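Local coordinates for protein glycoside hydrolase family 31 (Trueperella pyogenes, PDB 5I0F) that degrades cycloalternan, a cyclic glucose oligosaccharide, through a covalent glycosyl-enzyme intermediate, as a family 31 glycoside hydrolase, at residues Y13-D18 with N63-D68; D462-D467 with G501-S506; V512-S517 with H525-A530. One frame throughout, in Å; residues are numbered along the deposited sequence.

Contacts 2 and 3 sit next to each other in the (beta/alpha)8 barrel, with centres about 10 Å apart, and both reach the same glucose, BGC: contact 2 supplies D467, which is bonded to it, and contact 3 supplies R516 and W529. They meet along neighbouring strands 463-466 and 513-515, where T466 OG1 lies 2.7 Å from S515 OG and F464 O 2.9 Å from F514 N, both probable hydrogen bonds. Contact 1 belongs to the N-terminal beta domain. Its centre is about 38 Å from that of contact 2 and about 32 Å from that of contact 3; the nearest atoms to contact 3 are about 12 Å away.

Contact 1: Y13-D18 with N63-D68; sequences YARSLD and NGTDSD. With CA (calcium ion), chain D.
R15 reaches D68 with both its backbone and its side chain. At the start of the arginine side chain, CB packs against the carboxylate, 4.1 Å from D68 OD2. CG leaves it anti to the carbonyl carbon, and a bend at chi3 (-62°) turns the chain so that NE and NH1 both face the same oxygen. NE gives a weak bond to D68 OD2 at 3.1 Å, and NH1 comes closer, 2.7 Å from D68 OD2, in a salt bridge, although its hydrogen bond too is weak, being far from straight. Guanidinium and carboxylate planes stand 52° apart, so this is not a coplanar two-oxygen pairing: one oxygen takes both nitrogens. At the guanidinium edge NH1 also touches the methyl of T65, its CG2 3.5 Å away, and elsewhere the arginine makes a cation-pi contact with Y21.

The other carboxylate oxygen serves the backbone. R15 N bonds to D68 OD1 at 3.0 Å, nearly straight at 172° but from well above the carboxylate plane, while A14 packs its CB beside that same oxygen.

D68 lies in the first turn of helix 66-72, whose N-cap is T65: D68 N donates to T65 OG1 at 2.9 Å, and the threonine hydroxyl returns a weak bond to D68 OD2. The helix start is thus tied to the loop between strands 2-3 and 20-21, within the N-terminal domain of the isomaltosidase-like type. Held at OD1 by R15 N and at OD2 by the guanidinium and the threonine hydroxyl, the carboxylate probably has little freedom to turn.

Farther along, L17 lays its CD2 against the backbone of G64, 3.7 Å from G64 N. D66, in the same helical turn as D68, binds a calcium ion through OD1, with two waters on the metal.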
loop_
_atom_site.group_PDB
_atom_site.type_symbol
_atom_site.label_atom_id
_atom_site.label_comp_id
_atom_site.label_asym_id
_atom_site.label_seq_id
_atom_site.Cartn_x
_atom_site.Cartn_y
_atom_site.Cartn_z
ATOM N N TYR A 13 1.614 -13.895 3.777
ATOM C CA TYR A 13 2.983 -14.371 3.794
ATOM C C TYR A 13 3.376 -15.212 5.016
ATOM O O TYR A 13 4.546 -15.491 5.203
ATOM C CB TYR A 13 3.918 -13.161 3.672
ATOM C CG TYR A 13 3.714 -12.340 2.413
ATOM C CD1 TYR A 13 4.133 -12.807 1.155
ATOM C CD2 TYR A 13 3.128 -11.069 2.472
ATOM C CE1 TYR A 13 3.954 -12.042 0.003
ATOM C CE2 TYR A 13 2.947 -10.303 1.334
ATOM C CZ TYR A 13 3.346 -10.783 0.098
ATOM O OH TYR A 13 3.142 -9.962 -1.011
ATOM N N ALA A 14 2.414 -15.617 5.843
ATOM C CA ALA A 14 2.736 -16.342 7.065
ATOM C C ALA A 14 1.671 -17.392 7.319
ATOM O O ALA A 14 0.513 -17.248 6.891
ATOM C CB ALA A 14 2.838 -15.405 8.249
ATOM N N ARG A 15 2.098 -18.451 7.998
ATOM C CA ARG A 15 1.203 -19.522 8.423
ATOM C C ARG A 15 0.953 -19.417 9.917
ATOM O O ARG A 15 1.867 -19.082 10.678
ATOM C CB ARG A 15 1.821 -20.884 8.107
ATOM C CG ARG A 15 2.277 -21.035 6.658
ATOM C CD ARG A 15 3.272 -22.171 6.509
ATOM N NE ARG A 15 4.494 -21.945 7.282
ATOM C CZ ARG A 15 5.282 -22.900 7.789
ATOM N NH1 ARG A 15 6.370 -22.539 8.477
ATOM N NH2 ARG A 15 5.004 -24.205 7.636
ATOM N N SER A 16 -0.281 -19.706 10.326
ATOM C CA SER A 16 -0.627 -19.885 11.740
ATOM C C SER A 16 -0.422 -21.349 12.156
ATOM O O SER A 16 -0.177 -22.224 11.318
ATOM C CB SER A 16 -2.068 -19.411 12.016
ATOM O OG SER A 16 -2.984 -19.866 11.048
ATOM N N LEU A 17 -0.535 -21.615 13.453
ATOM C CA LEU A 17 -0.289 -22.955 13.991
ATOM C C LEU A 17 -1.450 -23.945 13.817
ATOM O O LEU A 17 -1.315 -25.120 14.176
ATOM C CB LEU A 17 0.066 -22.847 15.482
ATOM C CG LEU A 17 1.375 -22.131 15.783
ATOM C CD1 LEU A 17 1.529 -21.900 17.280
ATOM C CD2 LEU A 17 2.563 -22.913 15.242
ATOM N N ASP A 18 -2.572 -23.486 13.282
ATOM C CA ASP A 18 -3.820 -24.259 13.241
ATOM C C ASP A 18 -4.272 -24.632 11.810
ATOM O O ASP A 18 -5.455 -24.887 11.589
ATOM C CB ASP A 18 -4.928 -23.445 13.948
ATOM C CG ASP A 18 -5.209 -22.110 13.263
ATOM O OD1 ASP A 18 -4.453 -21.726 12.330
ATOM O OD2 ASP A 18 -6.189 -21.446 13.657
ATOM N N ASN A 63 6.278 -24.683 18.423
ATOM C CA ASN A 63 6.103 -23.224 18.416
ATOM C C ASN A 63 6.186 -22.746 16.989
ATOM O O ASN A 63 6.719 -23.450 16.128
ATOM C CB ASN A 63 7.173 -22.530 19.245
ATOM C CG ASN A 63 7.151 -22.964 20.689
ATOM O OD1 ASN A 63 6.089 -23.125 21.282
ATOM N ND2 ASN A 63 8.328 -23.156 21.267
ATOM N N GLY A 64 5.670 -21.548 16.727
ATOM C CA GLY A 64 5.771 -20.956 15.388
ATOM C C GLY A 64 7.230 -20.817 14.962
ATOM O O GLY A 64 8.103 -20.635 15.805
ATOM N N THR A 65 7.495 -20.908 13.660
ATOM C CA THR A 65 8.834 -20.620 13.138
ATOM C C THR A 65 9.180 -19.167 13.454
ATOM O O THR A 65 8.289 -18.334 13.634
ATOM C CB THR A 65 8.972 -20.811 11.608
ATOM O OG1 THR A 65 8.151 -19.852 10.915
ATOM C CG2 THR A 65 8.605 -22.240 11.179
ATOM N N ASP A 66 10.479 -18.895 13.542
ATOM C CA ASP A 66 11.009 -17.540 13.730
ATOM C C ASP A 66 10.392 -16.531 12.738
ATOM O O ASP A 66 9.975 -15.432 13.122
ATOM C CB ASP A 66 12.531 -17.572 13.563
ATOM C CG ASP A 66 13.153 -16.200 13.683
ATOM O OD1 ASP A 66 13.136 -15.641 14.807
ATOM O OD2 ASP A 66 13.634 -15.675 12.655
ATOM N N SER A 67 10.342 -16.913 11.465
ATOM C CA SER A 67 9.723 -16.092 10.407
ATOM C C SER A 67 8.194 -15.899 10.613
ATOM O O SER A 67 7.710 -14.757 10.587
ATOM C CB SER A 67 10.021 -16.723 9.032
ATOM O OG SER A 67 9.297 -16.101 7.988
ATOM N N ASP A 68 7.450 -16.992 10.840
ATOM C CA ASP A 68 5.968 -16.919 10.996
ATOM C C ASP A 68 5.498 -16.142 12.239
ATOM O O ASP A 68 4.621 -15.287 12.138
ATOM C CB ASP A 68 5.321 -18.310 11.038
ATOM C CG ASP A 68 5.333 -19.019 9.703
ATOM O OD1 ASP A 68 5.050 -18.385 8.658
ATOM O OD2 ASP A 68 5.570 -20.252 9.704
HETATM CA CA CA D . 13.613 -13.352 15.355
HETATM O O HOH W 1 11.891 -13.098 13.796
HETATM O O HOH W 2 13.840 -11.066 15.298
#

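Contact 2: D462-D467 with G501-S506; sequences DGFKTD and GDLLRS. With BGC (beta-D-glucopyranose), chain C.
F464 and L504 both set CG anti to the carbonyl carbon (chi1 -64° for F464), whereas L503 sets it anti to its backbone N (chi1 174°); these torsions bring both leucines to one side of the phenyl ring, the CD2-CE2-CZ rim. L503 comes in at about a right angle to F464, its CD2 3.9 Å from F464 CE2. L504 approaches at the ring edge, near the ring plane, with its CD1 4.1 Å from F464 CD2. Both methyls of L504, CD1 and CD2, also rest on the strand backbone, each 4.0 Å from G463 CA. No hydrogen bond crosses this buried apolar seam. On its flanks V456 of helix 453-457 touches both F464 and L504, and Y500, one turn earlier in helix 485-506, meets the F464 ring edge-to-face.

The next residue of the strand faces the other way. K465 runs out fully extended from CB to NZ, and NZ makes a weak bond to BGC O3 at 3.3 Å, besides its salt bridge with E330. Just past the strand, D467 is joined through OD2 to the anomeric C1 of BGC, the bond being 1.4 Å long. W387 NE1 donates to that same OD2, and Y496 OH, from the covering helix, bonds to D467 O.

Strand 463-466 and the end of helix 485-506 run antiparallel, at 176° with their axes 9.1 Å apart, as a barrel strand and the helix that follows it do in a (beta/alpha)8 fold. Here that unit carries the covalently substituted nucleophile of a family 31 glycosidase at the strand's C-terminal end.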
loop_
_atom_site.group_PDB
_atom_site.type_symbol
_atom_site.label_atom_id
_atom_site.label_comp_id
_atom_site.label_asym_id
_atom_site.label_seq_id
_atom_site.Cartn_x
_atom_site.Cartn_y
_atom_site.Cartn_z
ATOM N N ASP A 462 -10.959 20.011 3.458
ATOM C CA ASP A 462 -10.661 19.950 2.038
ATOM C C ASP A 462 -10.295 18.552 1.535
ATOM O O ASP A 462 -10.078 18.357 0.336
ATOM C CB ASP A 462 -9.510 20.893 1.752
ATOM C CG ASP A 462 -9.821 22.299 2.178
ATOM O OD1 ASP A 462 -10.655 22.895 1.507
ATOM O OD2 ASP A 462 -9.236 22.796 3.178
ATOM N N GLY A 463 -10.203 17.588 2.434
ATOM C CA GLY A 463 -9.864 16.243 2.020
ATOM C C GLY A 463 -9.556 15.338 3.177
ATOM O O GLY A 463 -9.595 15.764 4.353
ATOM N N PHE A 464 -9.209 14.099 2.834
ATOM C CA PHE A 464 -8.949 13.068 3.826
ATOM C C PHE A 464 -7.666 12.293 3.557
ATOM O O PHE A 464 -7.370 11.962 2.404
ATOM C CB PHE A 464 -10.125 12.081 3.865
ATOM C CG PHE A 464 -11.427 12.688 4.323
ATOM C CD1 PHE A 464 -11.719 12.794 5.673
ATOM C CD2 PHE A 464 -12.390 13.092 3.387
ATOM C CE1 PHE A 464 -12.942 13.320 6.092
ATOM C CE2 PHE A 464 -13.593 13.627 3.794
ATOM C CZ PHE A 464 -13.873 13.740 5.136
ATOM N N LYS A 465 -6.904 12.017 4.619
ATOM C CA LYS A 465 -5.816 11.046 4.567
ATOM C C LYS A 465 -6.405 9.679 4.906
ATOM O O LYS A 465 -6.550 9.332 6.088
ATOM C CB LYS A 465 -4.694 11.409 5.539
ATOM C CG LYS A 465 -3.502 10.464 5.438
ATOM C CD LYS A 465 -2.310 10.957 6.232
ATOM C CE LYS A 465 -1.129 10.019 6.046
ATOM N NZ LYS A 465 0.090 10.519 6.744
ATOM N N THR A 466 -6.738 8.937 3.861
ATOM C CA THR A 466 -7.418 7.660 3.929
ATOM C C THR A 466 -6.353 6.590 4.104
ATOM O O THR A 466 -5.972 5.928 3.165
ATOM C CB THR A 466 -8.275 7.453 2.652
ATOM O OG1 THR A 466 -7.609 8.039 1.525
ATOM C CG2 THR A 466 -9.627 8.128 2.804
ATOM N N ASP A 467 -5.876 6.456 5.337
ATOM C CA ASP A 467 -4.830 5.518 5.719
ATOM C C ASP A 467 -5.403 4.092 5.855
ATOM O O ASP A 467 -6.615 3.904 5.951
ATOM C CB ASP A 467 -4.231 6.004 7.059
ATOM C CG ASP A 467 -2.862 5.433 7.378
ATOM O OD1 ASP A 467 -2.258 4.691 6.589
ATOM O OD2 ASP A 467 -2.349 5.776 8.486
ATOM N N GLY A 501 -13.668 10.069 -1.918
ATOM C CA GLY A 501 -13.714 10.913 -3.119
ATOM C C GLY A 501 -15.140 11.326 -3.469
ATOM O O GLY A 501 -15.407 12.499 -3.725
ATOM N N ASP A 502 -16.069 10.363 -3.428
ATOM C CA ASP A 502 -17.488 10.635 -3.696
ATOM C C ASP A 502 -18.119 11.576 -2.652
ATOM O O ASP A 502 -18.948 12.426 -3.012
ATOM C CB ASP A 502 -18.291 9.329 -3.793
ATOM C CG ASP A 502 -17.974 8.537 -5.047
ATOM O OD1 ASP A 502 -17.322 9.085 -5.962
ATOM O OD2 ASP A 502 -18.364 7.344 -5.129
ATOM N N LEU A 503 -17.761 11.420 -1.369
ATOM C CA LEU A 503 -18.216 12.362 -0.335
ATOM C C LEU A 503 -17.817 13.787 -0.686
ATOM O O LEU A 503 -18.648 14.685 -0.699
ATOM C CB LEU A 503 -17.688 11.972 1.059
ATOM C CG LEU A 503 -17.974 12.970 2.182
ATOM C CD1 LEU A 503 -19.483 13.141 2.353
ATOM C CD2 LEU A 503 -17.282 12.559 3.475
ATOM N N LEU A 504 -16.540 13.967 -1.012
ATOM C CA LEU A 504 -16.020 15.284 -1.351
ATOM C C LEU A 504 -16.690 15.900 -2.587
ATOM O O LEU A 504 -17.132 17.046 -2.547
ATOM C CB LEU A 504 -14.521 15.205 -1.542
ATOM C CG LEU A 504 -13.740 14.976 -0.225
ATOM C CD1 LEU A 504 -12.369 14.405 -0.522
ATOM C CD2 LEU A 504 -13.611 16.251 0.586
ATOM N N ARG A 505 -16.782 15.118 -3.654
ATOM C CA ARG A 505 -17.501 15.522 -4.860
ATOM C C ARG A 505 -18.927 15.940 -4.551
ATOM O O ARG A 505 -19.373 16.946 -5.091
ATOM C CB ARG A 505 -17.540 14.401 -5.910
ATOM C CG ARG A 505 -16.225 14.087 -6.593
ATOM C CD ARG A 505 -16.421 12.907 -7.532
ATOM N NE ARG A 505 -15.147 12.421 -8.042
ATOM C CZ ARG A 505 -14.459 11.362 -7.592
ATOM N NH1 ARG A 505 -14.895 10.574 -6.597
ATOM N NH2 ARG A 505 -13.295 11.068 -8.182
ATOM N N SER A 506 -19.629 15.179 -3.699
ATOM C CA SER A 506 -21.034 15.493 -3.349
ATOM C C SER A 506 -21.184 16.790 -2.574
ATOM O O SER A 506 -22.258 17.388 -2.575
ATOM C CB SER A 506 -21.720 14.338 -2.568
ATOM O OG SER A 506 -21.282 14.274 -1.220
HETATM C C2 BGC C . 0.273 5.921 8.318
HETATM C C3 BGC C . 1.138 6.963 9.051
HETATM C C4 BGC C . 0.316 7.605 10.164
HETATM C C5 BGC C . -0.264 6.539 11.106
HETATM C C6 BGC C . -1.238 7.201 12.072
HETATM C C1 BGC C . -1.038 5.438 8.989
HETATM O O2 BGC C . 0.907 5.048 7.362
HETATM O O3 BGC C . 1.621 7.943 8.128
HETATM O O4 BGC C . 1.124 8.533 10.913
HETATM O O5 BGC C . -0.939 5.450 10.424
HETATM O O6 BGC C . -1.627 6.290 13.104
#

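Contact 3: V512-S517 with H525-A530; sequences VTFSRS and HGLYWA. With BGC (beta-D-glucopyranose), chain C; GLC (alpha-D-glucopyranose), chain B.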
loop_
_atom_site.group_PDB
_atom_site.type_symbol
_atom_site.label_atom_id
_atom_site.label_comp_id
_atom_site.label_asym_id
_atom_site.label_seq_id
_atom_site.Cartn_x
_atom_site.Cartn_y
_atom_site.Cartn_z
ATOM N N VAL A 512 -9.852 15.059 -3.065
ATOM C CA VAL A 512 -8.504 14.997 -2.564
ATOM C C VAL A 512 -8.492 13.990 -1.404
ATOM O O VAL A 512 -8.722 14.352 -0.239
ATOM C CB VAL A 512 -7.986 16.386 -2.167
ATOM C CG1 VAL A 512 -6.575 16.275 -1.612
ATOM C CG2 VAL A 512 -7.983 17.322 -3.381
ATOM N N THR A 513 -8.273 12.727 -1.750
ATOM C CA THR A 513 -7.909 11.690 -0.792
ATOM C C THR A 513 -6.417 11.394 -0.908
ATOM O O THR A 513 -5.831 11.584 -1.971
ATOM C CB THR A 513 -8.701 10.386 -1.005
ATOM O OG1 THR A 513 -8.475 9.860 -2.330
ATOM C CG2 THR A 513 -10.165 10.651 -0.814
ATOM N N PHE A 514 -5.816 10.923 0.172
ATOM C CA PHE A 514 -4.370 10.684 0.251
ATOM C C PHE A 514 -4.232 9.311 0.915
ATOM O O PHE A 514 -4.451 9.194 2.129
ATOM C CB PHE A 514 -3.756 11.808 1.100
ATOM C CG PHE A 514 -2.244 11.880 1.124
ATOM C CD1 PHE A 514 -1.497 11.940 -0.035
ATOM C CD2 PHE A 514 -1.579 11.980 2.341
ATOM C CE1 PHE A 514 -0.109 12.055 0.017
ATOM C CE2 PHE A 514 -0.196 12.127 2.408
ATOM C CZ PHE A 514 0.544 12.157 1.244
ATOM N N SER A 515 -3.880 8.296 0.117
ATOM C CA SER A 515 -3.887 6.871 0.522
ATOM C C SER A 515 -2.515 6.241 0.350
ATOM O O SER A 515 -1.706 6.765 -0.380
ATOM C CB SER A 515 -4.868 6.071 -0.346
ATOM O OG SER A 515 -6.143 6.669 -0.350
ATOM N N ARG A 516 -2.257 5.139 1.064
ATOM C CA ARG A 516 -1.056 4.336 0.863
ATOM C C ARG A 516 -1.349 3.028 0.145
ATOM O O ARG A 516 -0.457 2.489 -0.499
ATOM C CB ARG A 516 -0.312 4.036 2.182
ATOM C CG ARG A 516 -1.118 3.181 3.165
ATOM C CD ARG A 516 -0.431 3.001 4.517
ATOM N NE ARG A 516 -1.119 1.946 5.269
ATOM C CZ ARG A 516 -0.885 1.627 6.542
ATOM N NH1 ARG A 516 -0.013 2.305 7.280
ATOM N NH2 ARG A 516 -1.528 0.613 7.099
ATOM N N SER A 517 -2.560 2.493 0.274
ATOM C CA SER A 517 -2.852 1.223 -0.355
ATOM C C SER A 517 -3.788 1.389 -1.544
ATOM O O SER A 517 -4.510 2.385 -1.688
ATOM C CB SER A 517 -3.380 0.181 0.639
ATOM O OG SER A 517 -4.658 0.555 1.111
ATOM N N HIS A 525 -8.597 7.568 -8.215
ATOM C CA HIS A 525 -9.084 7.972 -6.895
ATOM C C HIS A 525 -7.997 8.639 -6.067
ATOM O O HIS A 525 -7.404 8.016 -5.197
ATOM C CB HIS A 525 -9.671 6.752 -6.153
ATOM C CG HIS A 525 -10.798 6.096 -6.882
ATOM N ND1 HIS A 525 -11.980 6.748 -7.170
ATOM C CD2 HIS A 525 -10.930 4.847 -7.381
ATOM C CE1 HIS A 525 -12.783 5.933 -7.821
ATOM N NE2 HIS A 525 -12.162 4.783 -7.985
ATOM N N GLY A 526 -7.768 9.913 -6.346
ATOM C CA GLY A 526 -6.960 10.767 -5.501
ATOM C C GLY A 526 -5.465 10.603 -5.617
ATOM O O GLY A 526 -4.937 10.296 -6.709
ATOM N N LEU A 527 -4.804 10.823 -4.469
ATOM C CA LEU A 527 -3.363 10.906 -4.306
ATOM C C LEU A 527 -2.843 9.742 -3.468
ATOM O O LEU A 527 -3.611 9.106 -2.713
ATOM C CB LEU A 527 -2.998 12.188 -3.550
ATOM C CG LEU A 527 -3.002 13.508 -4.279
ATOM C CD1 LEU A 527 -4.220 13.753 -5.130
ATOM C CD2 LEU A 527 -2.756 14.631 -3.286
ATOM N N TYR A 528 -1.545 9.469 -3.613
ATOM C CA TYR A 528 -0.889 8.339 -2.962
ATOM C C TYR A 528 0.439 8.725 -2.356
ATOM O O TYR A 528 1.144 9.566 -2.887
ATOM C CB TYR A 528 -0.748 7.139 -3.917
ATOM C CG TYR A 528 -2.120 6.628 -4.264
ATOM C CD1 TYR A 528 -2.865 7.219 -5.283
ATOM C CD2 TYR A 528 -2.740 5.651 -3.475
ATOM C CE1 TYR A 528 -4.183 6.835 -5.528
ATOM C CE2 TYR A 528 -4.037 5.234 -3.744
ATOM C CZ TYR A 528 -4.751 5.834 -4.763
ATOM O OH TYR A 528 -6.051 5.435 -4.953
ATOM N N TRP A 529 0.777 8.126 -1.215
ATOM C CA TRP A 529 2.122 8.259 -0.673
ATOM C C TRP A 529 2.683 6.869 -0.429
ATOM O O TRP A 529 1.929 5.899 -0.337
ATOM C CB TRP A 529 2.184 9.188 0.554
ATOM C CG TRP A 529 2.041 8.528 1.901
ATOM C CD1 TRP A 529 3.049 8.232 2.759
ATOM C CD2 TRP A 529 0.828 8.122 2.550
ATOM N NE1 TRP A 529 2.553 7.605 3.880
ATOM C CE2 TRP A 529 1.190 7.547 3.788
ATOM C CE3 TRP A 529 -0.533 8.196 2.216
ATOM C CZ2 TRP A 529 0.245 7.038 4.692
ATOM C CZ3 TRP A 529 -1.465 7.676 3.102
ATOM C CH2 TRP A 529 -1.070 7.092 4.324
ATOM N N ALA A 530 4.011 6.780 -0.334
ATOM C CA ALA A 530 4.739 5.516 -0.316
ATOM C C ALA A 530 4.724 4.765 1.031
ATOM O O ALA A 530 5.348 3.734 1.155
ATOM C CB ALA A 530 6.176 5.776 -0.733
HETATM C C2 BGC C . 0.273 5.921 8.318
HETATM C C3 BGC C . 1.138 6.963 9.051
HETATM C C4 BGC C . 0.316 7.605 10.164
HETATM C C5 BGC C . -0.264 6.539 11.106
HETATM C C6 BGC C . -1.238 7.201 12.072
HETATM C C1 BGC C . -1.038 5.438 8.989
HETATM O O2 BGC C . 0.907 5.048 7.362
HETATM O O3 BGC C . 1.621 7.943 8.128
HETATM O O4 BGC C . 1.124 8.533 10.913
HETATM O O5 BGC C . -0.939 5.450 10.424
HETATM O O6 BGC C . -1.627 6.290 13.104
HETATM C C1 GLC B . 2.598 2.080 13.289
HETATM C C2 GLC B . 2.634 3.020 12.082
HETATM C C3 GLC B . 1.330 2.938 11.299
HETATM C C4 GLC B . 1.084 1.498 10.875
HETATM C C5 GLC B . 1.029 0.647 12.147
HETATM C C6 GLC B . 0.762 -0.823 11.870
HETATM O O2 GLC B . 2.886 4.356 12.525
HETATM O O3 GLC B . 1.412 3.789 10.144
HETATM O O4 GLC B . -0.135 1.402 10.111
HETATM O O5 GLC B . 2.263 0.752 12.881
HETATM O O6 GLC B . 1.893 -1.472 11.270
HETATM O O HOH W 3 -6.284 8.283 -2.648
HETATM O O HOH W 4 -7.070 3.178 -3.719
#
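R516 CB rests over the face of the W529 indole, 3.8 Å from the centroid of its six-membered ring and 10° off the normal, a CH-pi contact. The pair sits at the C-terminal ends of neighbouring parallel strands 513-515 and 527-529 of the (beta/alpha)8 barrel, at the sugar site. The arginine then extends from CG to NE alongside the tryptophan, and its NH1 donates to two sugars: 2.9 Å to BGC O2 and 3.0 Å to GLC O4. W529 meets the first sugar at its own edge, near the ring plane, CZ2 lying 3.4 Å from BGC O2. E470 holds R516 NE in a salt bridge, and K465 adds a cation-pi contact to the indole.

Behind this first shell F514 packs against the tryptophan. Its ring tip CZ lies 3.5 Å from W529 CB, and the ring planes are inclined by 28° and displaced, so that W529 CE3 lies above the outer part of one F514 face. L527 CB packs at the edge of the F514 ring.

The strands are held in register by three backbone bonds, L527 N to T513 O, S515 N to L527 O and W529 N to S515 O, with Y528 CA-H pointing at S515 O as well. Beside S515, whose CB touches Y528 CE2 at 3.6 Å, the hydroxyl bonds to T466 on the preceding strand. One water accepts from T513 OG1 and from S515 OG and donates to H525 O and L527 O; its oxygen is 2.7 Å from T513 OG1.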